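Local coordinates for protein Ser-thr phosphatase MSPP (Mycobacterium smegmatis, PDB 2JFR) that probably removes phosphate from phosphoserine and phosphothreonine in proteins, as a metal-dependent phosphatase of the PPM (PP2C) family, at residues N21-L26 with N225-V230; P105-I110 with F171-G176; D199-P204 with R211-V216. All coordinates share one frame; numbering follows the deposited sequence. Where two conformers were deposited one is given.

Overall arrangement
The three contacts are spread through a PP2C-type fold, two antiparallel sheets faced against each other with helices outside. Contact 1 joins the sheets near the metals, strand 23-28 belonging to one and strand 226-233 to the other. Contact 2 lies in the sheet of strand 23-28 but at the far edge, its centre about 19 Å from that of contact 1. Contact 3, in the helical layer, pairs helices 194-201 and 206-219; its centre is about 14 Å from that of contact 1, and Val214 packs on Thr226 and Val228. Along the chain, contact 1 closes a loop enclosing contact 2 and then contact 3, bringing early and late segments together beside the metal site.

Contact 1. Residues N21-L26 with N225-V230; sequences NQDACL and NTTVVV
Asp23 and Thr227 link the two sheets of the PP2C beta sandwich at its metal-binding end. The strand portions 23-26 and 226-230 run nearly parallel, 10° apart, but in different sheets, so no backbone-to-backbone bonds join them, and side chains carry the contact. Asp23 and Thr227 pass one another in opposite senses: the carboxylate reaches across beside the threonine, and Thr227 OG1 donates to the anti lone pair of Asp23 OD2 at 2.7 Å. Ser185 OG also bonds OD2, while Asp23 OD1 takes one hydrogen from each of two waters. One of these also donates to Asn225 O, the other to Asn225 OD1. The carboxylate is thus held through both oxygens, with its side chain about 4 Å from the bound magnesium and manganese ions and beside Asp36, a ligand of both metals. This is a second-shell position.

Next to it the Asn225 amide stands almost perpendicular to the carboxylate, 83° between planes. Its OD1 accepts from Gln22 N at 2.9 Å, with the donor above the carbonyl plane, and its ND2 bonds Gln14 O and Asn20 O, which fixes the rotation of the amide. Asn21 comes across that amide at a slant, its OD1 3.4 Å from Asn225 CG. With Asn21 CG anti to the backbone N (chi1 -170°), the same OD1 turns back to accept from Asp23 N at 3.0 Å, an Asx turn that leads into strand 23-28.

Farther along the strands the contact becomes apolar. Thr227 CG2 points to Cys25, and Cys25 CB rests against Thr227 and Val229 of the other strand, 3.7 Å from Thr227 CG2 and 3.8 Å from Val229 CG2.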
ATOM      1  N   ASN A  21       7.622 -13.001   5.742  1.00 15.22           N
ATOM      2  CA  ASN A  21       6.949 -12.036   4.861  1.00 14.46           C
ATOM      3  C   ASN A  21       5.731 -11.550   5.634  1.00 14.35           C
ATOM      4  O   ASN A  21       4.728 -12.233   5.772  1.00 16.34           O
ATOM      5  CB  ASN A  21       6.573 -12.647   3.542  1.00 14.96           C
ATOM      6  CG  ASN A  21       6.118 -11.559   2.604  1.00 15.62           C
ATOM      7  OD1 ASN A  21       5.884 -10.426   2.985  1.00 15.77           O
ATOM      8  ND2 ASN A  21       6.039 -11.916   1.321  1.00 19.81           N
ATOM      9  N   GLN A  22       5.855 -10.350   6.202  1.00 13.99           N
ATOM     10  CA  GLN A  22       4.776  -9.761   6.973  1.00 13.74           C
ATOM     11  C   GLN A  22       3.954  -8.790   6.131  1.00 13.92           C
ATOM     12  O   GLN A  22       3.079  -8.098   6.687  1.00 14.24           O
ATOM     13  CB  GLN A  22       5.278  -9.072   8.229  1.00 14.76           C
ATOM     14  CG  GLN A  22       6.105 -10.015   9.089  1.00 15.24           C
ATOM     15  CD  GLN A  22       6.463  -9.385  10.428  1.00 16.68           C
ATOM     16  OE1 GLN A  22       6.779  -8.193  10.496  1.00 17.87           O
ATOM     17  NE2 GLN A  22       6.408 -10.158  11.468  1.00 19.24           N
ATOM     18  N   ASP A  23       4.179  -8.728   4.838  1.00 13.99           N
ATOM     19  CA  ASP A  23       3.292  -7.976   3.955  1.00 14.13           C
ATOM     20  C   ASP A  23       2.132  -8.883   3.542  1.00 14.39           C
ATOM     21  O   ASP A  23       2.204 -10.121   3.600  1.00 16.30           O
ATOM     22  CB  ASP A  23       4.034  -7.600   2.663  1.00 14.06           C
ATOM     23  CG  ASP A  23       5.063  -6.495   2.689  1.00 13.97           C
ATOM     24  OD1 ASP A  23       5.292  -5.856   3.742  1.00 14.39           O
ATOM     25  OD2 ASP A  23       5.660  -6.279   1.588  1.00 14.19           O
ATOM     26  N   ALA A  24       1.061  -8.254   3.102  1.00 14.79           N
ATOM     27  CA  ALA A  24      -0.107  -8.933   2.557  1.00 15.18           C
ATOM     28  C   ALA A  24      -0.674  -8.041   1.463  1.00 14.12           C
ATOM     29  O   ALA A  24      -0.515  -6.829   1.496  1.00 14.24           O
ATOM     30  CB  ALA A  24      -1.120  -9.239   3.622  1.00 18.47           C
ATOM     31  N   CYS A  25      -1.404  -8.633   0.531  1.00 15.11           N
ATOM     32  CA  CYS A  25      -2.079  -7.854  -0.505  1.00 14.89           C
ATOM     33  C   CYS A  25      -3.426  -8.458  -0.863  1.00 14.97           C
ATOM     34  O   CYS A  25      -3.715  -9.610  -0.518  1.00 17.69           O
ATOM     35  CB  CYS A  25      -1.235  -7.658  -1.718  1.00 16.90           C
ATOM     36  SG  CYS A  25      -0.824  -9.074  -2.632  1.00 21.46           S
ATOM     37  N   LEU A  26      -4.241  -7.652  -1.509  1.00 15.22           N
ATOM     38  CA  LEU A  26      -5.607  -7.975  -1.863  1.00 15.99           C
ATOM     39  C   LEU A  26      -5.876  -7.375  -3.240  1.00 16.06           C
ATOM     40  O   LEU A  26      -5.562  -6.222  -3.484  1.00 16.06           O
ATOM     41  CB  LEU A  26      -6.524  -7.333  -0.818  1.00 18.20           C
ATOM     42  CG  LEU A  26      -8.029  -7.408  -1.002  1.00 20.34           C
ATOM     43  CD1 LEU A  26      -8.469  -8.867  -0.959  1.00 28.75           C
ATOM     44  CD2 LEU A  26      -8.725  -6.627   0.111  1.00 23.49           C
ATOM     45  N   ASN A 225      10.681  -7.144   2.881  1.00 14.32           N
ATOM     46  CA  ASN A 225       9.606  -7.656   2.057  1.00 14.22           C
ATOM     47  C   ASN A 225       9.150  -6.591   1.060  1.00 14.03           C
ATOM     48  O   ASN A 225       9.079  -5.421   1.440  1.00 14.27           O
ATOM     49  CB  ASN A 225       8.414  -7.985   2.958  1.00 14.29           C
ATOM     50  CG  ASN A 225       8.688  -8.832   4.172  1.00 13.86           C
ATOM     51  OD1 ASN A 225       8.024  -8.650   5.198  1.00 14.29           O
ATOM     52  ND2 ASN A 225       9.602  -9.777   4.119  1.00 14.30           N
ATOM     53  N   THR A 226       8.858  -7.001  -0.161  1.00 13.90           N
ATOM     54  CA  THR A 226       8.297  -6.095  -1.166  1.00 14.28           C
ATOM     55  C   THR A 226       7.035  -6.689  -1.716  1.00 13.85           C
ATOM     56  O   THR A 226       7.037  -7.844  -2.156  1.00 15.19           O
ATOM     57  CB  THR A 226       9.336  -5.844  -2.308  1.00 15.61           C
ATOM     58  OG1 THR A 226      10.482  -5.214  -1.749  1.00 17.34           O
ATOM     59  CG2 THR A 226       8.749  -4.925  -3.366  1.00 16.75           C
ATOM     60  N   THR A 227       5.984  -5.910  -1.744  1.00 13.74           N
ATOM     61  CA  THR A 227       4.679  -6.330  -2.260  1.00 14.16           C
ATOM     62  C   THR A 227       4.139  -5.226  -3.115  1.00 14.19           C
ATOM     63  O   THR A 227       4.172  -4.065  -2.722  1.00 15.73           O
ATOM     64  CB  THR A 227       3.759  -6.651  -1.087  1.00 14.86           C
ATOM     65  OG1 THR A 227       4.378  -7.671  -0.313  1.00 15.64           O
ATOM     66  CG2 THR A 227       2.382  -7.137  -1.528  1.00 17.57           C
ATOM     67  N   VAL A 228       3.614  -5.587  -4.273  1.00 14.14           N
ATOM     68  CA  VAL A 228       3.128  -4.644  -5.261  1.00 14.45           C
ATOM     69  C   VAL A 228       1.794  -5.118  -5.827  1.00 14.47           C
ATOM     70  O   VAL A 228       1.569  -6.309  -6.067  1.00 15.05           O
ATOM     71  CB  VAL A 228       4.166  -4.421  -6.365  1.00 14.90           C
ATOM     72  CG1 VAL A 228       5.380  -3.704  -5.842  1.00 15.52           C
ATOM     73  CG2 VAL A 228       4.564  -5.721  -7.067  1.00 16.70           C
ATOM     74  N   VAL A 229       0.926  -4.138  -6.077  1.00 14.28           N
ATOM     75  CA  VAL A 229      -0.353  -4.347  -6.741  1.00 14.27           C
ATOM     76  C   VAL A 229      -0.421  -3.303  -7.850  1.00 14.65           C
ATOM     77  O   VAL A 229      -0.299  -2.101  -7.595  1.00 15.21           O
ATOM     78  CB  VAL A 229      -1.514  -4.172  -5.783  1.00 15.03           C
ATOM     79  CG1 VAL A 229      -2.849  -4.329  -6.520  1.00 16.34           C
ATOM     80  CG2 VAL A 229      -1.416  -5.152  -4.627  1.00 15.76           C
ATOM     81  N   VAL A 230      -0.608  -3.776  -9.099  1.00 14.78           N
ATOM     82  CA  VAL A 230      -0.692  -2.922 -10.273  1.00 15.46           C
ATOM     83  C   VAL A 230      -2.078  -2.997 -10.814  1.00 15.39           C
ATOM     84  O   VAL A 230      -2.631  -4.102 -10.981  1.00 17.10           O
ATOM     85  CB  VAL A 230       0.380  -3.352 -11.307  1.00 16.99           C
ATOM     86  CG1 VAL A 230       0.128  -2.758 -12.677  1.00 20.09           C
ATOM     87  CG2 VAL A 230       1.738  -2.949 -10.846  1.00 17.83           C
TER
HETATM   88  O   HOH W   1       7.582  -4.240   3.482  1.00 14.25           O
HETATM   89  O   HOH W   2       6.358  -6.632   6.144  1.00 14.25           O

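Contact 2. Residues P105-I110 with F171-G176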
ATOM      1  N   PRO A 105     -12.608   7.053  -8.072  1.00 14.75           N
ATOM      2  CA  PRO A 105     -11.571   6.244  -7.389  1.00 14.82           C
ATOM      3  C   PRO A 105     -11.131   6.893  -6.095  1.00 14.41           C
ATOM      4  O   PRO A 105     -10.971   8.134  -6.016  1.00 14.85           O
ATOM      5  CB  PRO A 105     -10.482   6.129  -8.406  1.00 16.35           C
ATOM      6  CG  PRO A 105     -11.240   6.170  -9.734  1.00 17.54           C
ATOM      7  CD  PRO A 105     -12.259   7.240  -9.495  1.00 16.92           C
ATOM      8  N   LEU A 106     -10.916   6.072  -5.090  1.00 14.44           N
ATOM      9  CA  LEU A 106     -10.631   6.547  -3.733  1.00 14.34           C
ATOM     10  C   LEU A 106      -9.475   5.761  -3.132  1.00 14.03           C
ATOM     11  O   LEU A 106      -9.407   4.547  -3.319  1.00 15.09           O
ATOM     12  CB  LEU A 106     -11.895   6.359  -2.882  1.00 15.31           C
ATOM     13  CG  LEU A 106     -11.914   7.118  -1.532  1.00 16.23           C
ATOM     14  CD1 LEU A 106     -12.112   8.587  -1.767  1.00 16.78           C
ATOM     15  CD2 LEU A 106     -12.987   6.561  -0.670  1.00 18.99           C
ATOM     16  N   VAL A 107      -8.622   6.464  -2.426  1.00 13.78           N
ATOM     17  CA  VAL A 107      -7.559   5.829  -1.597  1.00 13.98           C
ATOM     18  C   VAL A 107      -7.805   6.124  -0.164  1.00 14.11           C
ATOM     19  O   VAL A 107      -8.164   7.252   0.241  1.00 15.24           O
ATOM     20  CB  VAL A 107      -6.158   6.225  -2.059  1.00 14.53           C
ATOM     21  CG1 VAL A 107      -5.891   7.721  -2.011  1.00 16.29           C
ATOM     22  CG2 VAL A 107      -5.074   5.468  -1.280  1.00 15.38           C
ATOM     23  N   VAL A 108      -7.604   5.096   0.676  1.00 14.19           N
ATOM     24  CA  VAL A 108      -7.609   5.215   2.130  1.00 14.50           C
ATOM     25  C   VAL A 108      -6.280   4.640   2.593  1.00 14.68           C
ATOM     26  O   VAL A 108      -5.932   3.520   2.222  1.00 16.04           O
ATOM     27  CB  VAL A 108      -8.802   4.458   2.731  1.00 15.48           C
ATOM     28  CG1 VAL A 108      -8.771   4.609   4.261  1.00 17.46           C
ATOM     29  CG2 VAL A 108     -10.116   4.928   2.155  1.00 18.12           C
ATOM     30  N   ASN A 109      -5.523   5.400   3.390  1.00 14.50           N
ATOM     31  CA  ASN A 109      -4.183   4.944   3.700  1.00 14.53           C
ATOM     32  C   ASN A 109      -3.760   5.368   5.094  1.00 14.56           C
ATOM     33  O   ASN A 109      -4.049   6.452   5.595  1.00 14.82           O
ATOM     34  CB  ASN A 109      -3.175   5.420   2.663  1.00 15.71           C
ATOM     35  CG  ASN A 109      -3.036   6.985   2.552  1.00 17.74           C
ATOM     36  OD1 ASN A 109      -1.997   7.511   2.942  1.00 22.82           O
ATOM     37  ND2 ASN A 109      -4.072   7.586   2.057  1.00 19.98           N
ATOM     38  N   ILE A 110      -3.015   4.452   5.708  1.00 14.34           N
ATOM     39  CA  ILE A 110      -2.405   4.651   7.013  0.63 14.40           C
ATOM     40  C   ILE A 110      -1.060   3.968   6.995  1.00 14.25           C
ATOM     41  O   ILE A 110      -0.950   2.777   6.655  1.00 15.09           O
ATOM     42  CB  ILE A 110      -3.390   4.181   8.120  0.63 14.73           C
ATOM     43  CG1 ILE A 110      -2.863   4.629   9.488  0.63 16.48           C
ATOM     44  CG2 ILE A 110      -3.756   2.725   8.018  0.63 17.01           C
ATOM     45  CD1 ILE A 110      -3.831   4.431  10.601  0.63 18.50           C
ATOM     46  N   PHE A 171      -8.803  10.155   0.237  1.00 14.42           N
ATOM     47  CA  PHE A 171      -8.904  11.166  -0.789  1.00 14.45           C
ATOM     48  C   PHE A 171      -9.199  10.508  -2.119  1.00 14.22           C
ATOM     49  O   PHE A 171      -8.842   9.349  -2.390  1.00 14.71           O
ATOM     50  CB  PHE A 171      -7.637  12.015  -0.934  1.00 15.94           C
ATOM     51  CG  PHE A 171      -8.032  13.450  -1.268  1.00 16.30           C
ATOM     52  CD1 PHE A 171      -8.500  14.268  -0.303  1.00 22.64           C
ATOM     53  CD2 PHE A 171      -7.974  13.941  -2.586  1.00 16.17           C
ATOM     54  CE1 PHE A 171      -8.894  15.569  -0.614  1.00 22.75           C
ATOM     55  CE2 PHE A 171      -8.359  15.225  -2.862  1.00 17.62           C
ATOM     56  CZ  PHE A 171      -8.849  16.020  -1.891  1.00 21.32           C
ATOM     57  N   GLY A 172      -9.805  11.273  -3.019  1.00 14.48           N
ATOM     58  CA  GLY A 172      -9.947  10.834  -4.379  1.00 14.46           C
ATOM     59  C   GLY A 172      -8.609  10.679  -5.044  1.00 14.13           C
ATOM     60  O   GLY A 172      -7.637  11.339  -4.748  1.00 16.12           O
ATOM     61  N   ILE A 173      -8.583   9.785  -6.040  1.00 14.29           N
ATOM     62  CA  ILE A 173      -7.432   9.550  -6.876  1.00 14.49           C
ATOM     63  C   ILE A 173      -7.697  10.191  -8.251  1.00 14.85           C
ATOM     64  O   ILE A 173      -8.691   9.816  -8.897  1.00 16.08           O
ATOM     65  CB  ILE A 173      -7.147   8.039  -7.091  1.00 14.35           C
ATOM     66  CG1 ILE A 173      -7.085   7.293  -5.741  1.00 15.18           C
ATOM     67  CG2 ILE A 173      -5.884   7.867  -7.901  1.00 15.72           C
ATOM     68  CD1 ILE A 173      -7.143   5.807  -5.915  1.00 15.58           C
ATOM     69  N   ASP A 174      -6.864  11.146  -8.642  1.00 15.37           N
ATOM     70  CA  ASP A 174      -6.995  11.767  -9.931  1.00 15.66           C
ATOM     71  C   ASP A 174      -6.356  10.851 -10.989  1.00 15.81           C
ATOM     72  O   ASP A 174      -5.160  10.753 -11.106  1.00 18.50           O
ATOM     73  CB  ASP A 174      -6.279  13.120  -9.893  1.00 17.05           C
ATOM     74  CG  ASP A 174      -6.389  13.873 -11.181  1.00 20.05           C
ATOM     75  OD1 ASP A 174      -7.187  13.512 -12.043  1.00 24.95           O
ATOM     76  OD2 ASP A 174      -5.679  14.880 -11.309  1.00 23.51           O
ATOM     77  N   CYS A 175      -7.183  10.111 -11.692  1.00 16.48           N
ATOM     78  CA  CYS A 175      -6.719   9.115 -12.639  1.00 16.65           C
ATOM     79  C   CYS A 175      -7.774   8.943 -13.720  1.00 18.45           C
ATOM     80  O   CYS A 175      -8.896   9.400 -13.567  1.00 21.80           O
ATOM     81  CB  CYS A 175      -6.422   7.806 -11.937  1.00 16.99           C
ATOM     82  SG  CYS A 175      -7.792   7.029 -11.110  1.00 18.48           S
ATOM     83  N   GLY A 176      -7.376   8.239 -14.758  1.00 19.09           N
ATOM     84  CA  GLY A 176      -8.282   8.044 -15.863  1.00 20.32           C
ATOM     85  C   GLY A 176      -7.706   7.030 -16.820  1.00 18.17           C
ATOM     86  O   GLY A 176      -6.685   6.391 -16.568  1.00 17.56           O
TER
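Phe171 O is met by several groups of strand 106-110. Val107 N donates to it at 2.9 Å in an almost straight bond, 177° at the hydrogen, while Leu106 offers a longer CA-H...O contact and lays its CD1 methyl 3.4 Å from the same oxygen. Phe171 N returns a bond to Val107 O at 3.0 Å, making Val107 and Phe171 an antiparallel hydrogen-bonded pair; Leu106 and Gly172 form the non-hydrogen-bonded pair beside it.

Past Gly172 the regular pairing ends, yet the chain keeps hold of its neighbour. Ile173 N donates to Pro105 O at 2.9 Å, approaching from well above that carbonyl's plane. Gly172 adds a CA-H...O contact to the same oxygen.

The side chain of Ile173 lies over the neighbouring strand, 106-110. With CG1 anti to the carbonyl carbon (chi1 -52°) and the chain extended beyond it, CD1 reaches the Leu106 peptide, 3.6 Å from Leu106 C. Val107 meets this arm at about a right angle, CG1 against CG1 at 3.9 Å. At the outer end Cys175 closes on the proline ring, its SG 3.8 Å from Pro105 CG, and Pro105 CB lies alongside Ile173 CB.

The pairing adds strand 169-172 as the last strand of the 23-28, 31-38, 89-96, 106-110 sheet. Val107 and Ile173 look into the sandwich, where both touch Leu115 of strand 115-119 in the facing sheet. Leu106 and Val108 turn the other way, onto helix 63-81, and the opposite edge of strand 106-110 is bonded to strand 89-96.

Contact 3. Residues D199-P204 with R211-V216; sequences DAATSP and RRLVEV
Arg212 bends over the C-terminal end of helix 194-201 and meets it and the turn that follows at three places. Its NH2 forms a salt bridge with Asp199 OD2, although the modelled 2.4 Å between these atoms is too short to be taken literally. NH1 donates to Ser203 OG at 2.8 Å, with the oxygen somewhat out of the guanidinium plane. Beneath one face lies Ala200 CA, 3.9 Å from that plane and off toward its rim. Both polar partners are at the edge of the group, with the helix backbone under its face. The carboxylate stands steeply to the guanidinium, 78° between planes, so the two ions meet through a single oxygen rather than as a flat two-oxygen fork. Asp199 OD1 instead takes a hydrogen from a water that also accepts weakly from NH1. The bend in the arginine is at chi3 (60°), which folds the guanidinium back over Ala200.

Under the arginine the contact is oily. Ala200 CB nestles between the turns of the second helix, 3.7 Å from Arg212 CB, 3.8 Å from Leu213 CD2 and 4.0 Å from Val216 CG2; Leu213 CD2 also reaches Ala201 CB.

What positions Ser203 is the helix end itself. Its OG gives its hydrogen to Ala200 O at 2.8 Å, and its backbone N bonds the same oxygen from the same face, so the hydroxyl is set to accept from Arg212. Farther out, Arg180 bonds the carbonyls of Ala201 and Ser203. The two helices form a compact pair joined by a short turn: Ala201 faces Ile118 of strand 115-119, while Val214 leans on strand 5-13, both strands of one sheet.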
ATOM      1  N   ASP A 199      11.312   1.700 -14.754  1.00 18.54           N
ATOM      2  CA  ASP A 199      11.362   0.778 -15.925  1.00 19.47           C
ATOM      3  C   ASP A 199      10.481  -0.489 -15.662  1.00 18.82           C
ATOM      4  O   ASP A 199       9.682  -0.905 -16.477  1.00 20.66           O
ATOM      5  CB  ASP A 199      12.809   0.409 -16.212  1.00 21.97           C
ATOM      6  CG  ASP A 199      13.019  -0.678 -17.201  1.00 29.60           C
ATOM      7  OD1 ASP A 199      12.690  -0.322 -18.347  1.00 34.97           O
ATOM      8  OD2 ASP A 199      13.555  -1.795 -16.914  1.00 35.46           O
ATOM      9  N   ALA A 200      10.648  -1.056 -14.461  1.00 18.20           N
ATOM     10  CA  ALA A 200       9.817  -2.213 -14.125  1.00 18.20           C
ATOM     11  C   ALA A 200       8.350  -1.840 -14.073  1.00 18.12           C
ATOM     12  O   ALA A 200       7.468  -2.563 -14.564  1.00 19.22           O
ATOM     13  CB  ALA A 200      10.304  -2.784 -12.788  1.00 18.90           C
ATOM     14  N   ALA A 201       8.017  -0.724 -13.424  1.00 17.97           N
ATOM     15  CA  ALA A 201       6.651  -0.314 -13.175  1.00 18.35           C
ATOM     16  C   ALA A 201       5.898   0.029 -14.473  1.00 18.80           C
ATOM     17  O   ALA A 201       4.667   0.022 -14.436  1.00 21.28           O
ATOM     18  CB  ALA A 201       6.603   0.874 -12.262  1.00 18.95           C
ATOM     19  N   THR A 202       6.609   0.326 -15.528  1.00 19.22           N
ATOM     20  CA  THR A 202       6.010   0.693 -16.809  1.00 21.39           C
ATOM     21  C   THR A 202       5.998  -0.477 -17.764  1.00 22.29           C
ATOM     22  O   THR A 202       5.610  -0.314 -18.935  1.00 25.76           O
ATOM     23  CB  THR A 202       6.707   1.893 -17.446  1.00 22.76           C
ATOM     24  OG1 THR A 202       8.128   1.698 -17.553  1.00 23.64           O
ATOM     25  CG2 THR A 202       6.458   3.158 -16.627  1.00 23.47           C
ATOM     26  N   SER A 203       6.342  -1.666 -17.322  1.00 21.53           N
ATOM     27  CA  SER A 203       6.316  -2.821 -18.193  1.00 22.01           C
ATOM     28  C   SER A 203       4.907  -2.995 -18.766  1.00 22.96           C
ATOM     29  O   SER A 203       3.942  -2.970 -17.982  1.00 22.67           O
ATOM     30  CB  SER A 203       6.621  -4.077 -17.449  1.00 22.28           C
ATOM     31  OG  SER A 203       7.887  -4.069 -16.850  1.00 22.72           O
ATOM     32  N   PRO A 204       4.727  -3.101 -20.064  1.00 24.63           N
ATOM     33  CA  PRO A 204       3.324  -3.095 -20.561  1.00 27.66           C
ATOM     34  C   PRO A 204       2.424  -4.146 -19.968  1.00 25.92           C
ATOM     35  O   PRO A 204       1.272  -3.826 -19.677  1.00 27.11           O
ATOM     36  CB  PRO A 204       3.537  -3.410 -22.059  1.00 37.03           C
ATOM     37  CG  PRO A 204       4.859  -2.769 -22.350  1.00 36.79           C
ATOM     38  CD  PRO A 204       5.719  -3.062 -21.134  1.00 28.18           C
ATOM     39  N   ARG A 211       6.274  -8.779 -11.400  1.00 17.52           N
ATOM     40  CA  ARG A 211       7.443  -9.654 -11.217  0.52 18.14           C
ATOM     41  C   ARG A 211       8.722  -8.852 -11.324  1.00 18.16           C
ATOM     42  O   ARG A 211       9.648  -9.054 -10.530  1.00 18.59           O
ATOM     43  CB  ARG A 211       7.378 -10.757 -12.245  0.52 20.33           C
ATOM     44  CG  ARG A 211       6.351 -11.812 -11.896  0.52 24.02           C
ATOM     45  CD  ARG A 211       6.244 -12.840 -13.009  0.52 38.54           C
ATOM     46  NE  ARG A 211       5.028 -13.603 -12.908  0.52 49.39           N
ATOM     47  CZ  ARG A 211       4.257 -13.975 -13.920  0.52 52.83           C
ATOM     48  NH1 ARG A 211       4.490 -13.679 -15.195  0.52 61.98           N
ATOM     49  NH2 ARG A 211       3.201 -14.679 -13.566  0.52 65.32           N
ATOM     50  N   ARG A 212       8.815  -7.938 -12.296  1.00 17.86           N
ATOM     51  CA  ARG A 212      10.015  -7.140 -12.434  1.00 18.32           C
ATOM     52  C   ARG A 212      10.214  -6.220 -11.238  1.00 16.76           C
ATOM     53  O   ARG A 212      11.358  -6.000 -10.829  1.00 17.46           O
ATOM     54  CB  ARG A 212       9.997  -6.366 -13.728  1.00 19.69           C
ATOM     55  CG  ARG A 212      10.038  -7.298 -14.955  1.00 23.41           C
ATOM     56  CD  ARG A 212      10.267  -6.536 -16.212  1.00 31.04           C
ATOM     57  NE  ARG A 212      11.501  -5.782 -16.258  1.00 36.65           N
ATOM     58  CZ  ARG A 212      11.566  -4.589 -16.885  1.00 35.44           C
ATOM     59  NH1 ARG A 212      10.593  -3.921 -17.505  1.00 41.81           N
ATOM     60  NH2 ARG A 212      12.728  -4.080 -16.827  1.00 44.99           N
ATOM     61  N   LEU A 213       9.140  -5.688 -10.672  1.00 16.75           N
ATOM     62  CA  LEU A 213       9.263  -4.825  -9.517  1.00 16.50           C
ATOM     63  C   LEU A 213       9.892  -5.529  -8.331  1.00 15.68           C
ATOM     64  O   LEU A 213      10.802  -5.057  -7.692  1.00 16.70           O
ATOM     65  CB  LEU A 213       7.942  -4.206  -9.124  1.00 16.29           C
ATOM     66  CG  LEU A 213       7.446  -3.094 -10.055  1.00 16.50           C
ATOM     67  CD1 LEU A 213       5.971  -2.878  -9.915  1.00 17.16           C
ATOM     68  CD2 LEU A 213       8.242  -1.809  -9.788  1.00 16.94           C
ATOM     69  N   VAL A 214       9.384  -6.742  -8.032  1.00 16.39           N
ATOM     70  CA  VAL A 214       9.972  -7.408  -6.883  0.67 17.20           C
ATOM     71  C   VAL A 214      11.367  -7.903  -7.248  1.00 16.74           C
ATOM     72  O   VAL A 214      12.236  -7.906  -6.351  1.00 17.23           O
ATOM     73  CB  VAL A 214       9.065  -8.530  -6.332  0.67 16.67           C
ATOM     74  CG1 VAL A 214       7.727  -7.958  -5.870  0.67 18.14           C
ATOM     75  CG2 VAL A 214       8.854  -9.626  -7.341  0.67 18.14           C
ATOM     76  N   GLU A 215      11.673  -8.246  -8.480  1.00 17.05           N
ATOM     77  CA  GLU A 215      13.053  -8.581  -8.853  1.00 17.79           C
ATOM     78  C   GLU A 215      13.984  -7.401  -8.682  1.00 17.01           C
ATOM     79  O   GLU A 215      15.097  -7.585  -8.198  1.00 17.12           O
ATOM     80  CB  GLU A 215      13.082  -9.093 -10.278  1.00 20.14           C
ATOM     81  CG  GLU A 215      12.362 -10.440 -10.466  1.00 28.28           C
ATOM     82  CD  GLU A 215      12.265 -10.920 -11.921  1.00 46.83           C
ATOM     83  OE1 GLU A 215      12.741 -10.154 -12.827  1.00 64.15           O
ATOM     84  OE2 GLU A 215      11.762 -12.046 -12.248  1.00 72.51           O
ATOM     85  N   VAL A 216      13.559  -6.204  -9.079  1.00 16.58           N
ATOM     86  CA  VAL A 216      14.390  -5.032  -8.900  1.00 16.19           C
ATOM     87  C   VAL A 216      14.724  -4.858  -7.400  1.00 15.79           C
ATOM     88  O   VAL A 216      15.875  -4.600  -7.031  1.00 16.27           O
ATOM     89  CB  VAL A 216      13.703  -3.805  -9.481  1.00 17.20           C
ATOM     90  CG1 VAL A 216      14.376  -2.532  -9.014  1.00 18.85           C
ATOM     91  CG2 VAL A 216      13.718  -3.914 -11.011  1.00 19.20           C
TER
HETATM   92  O   HOH W   3      12.170  -2.590 -20.001  1.00 45.04           O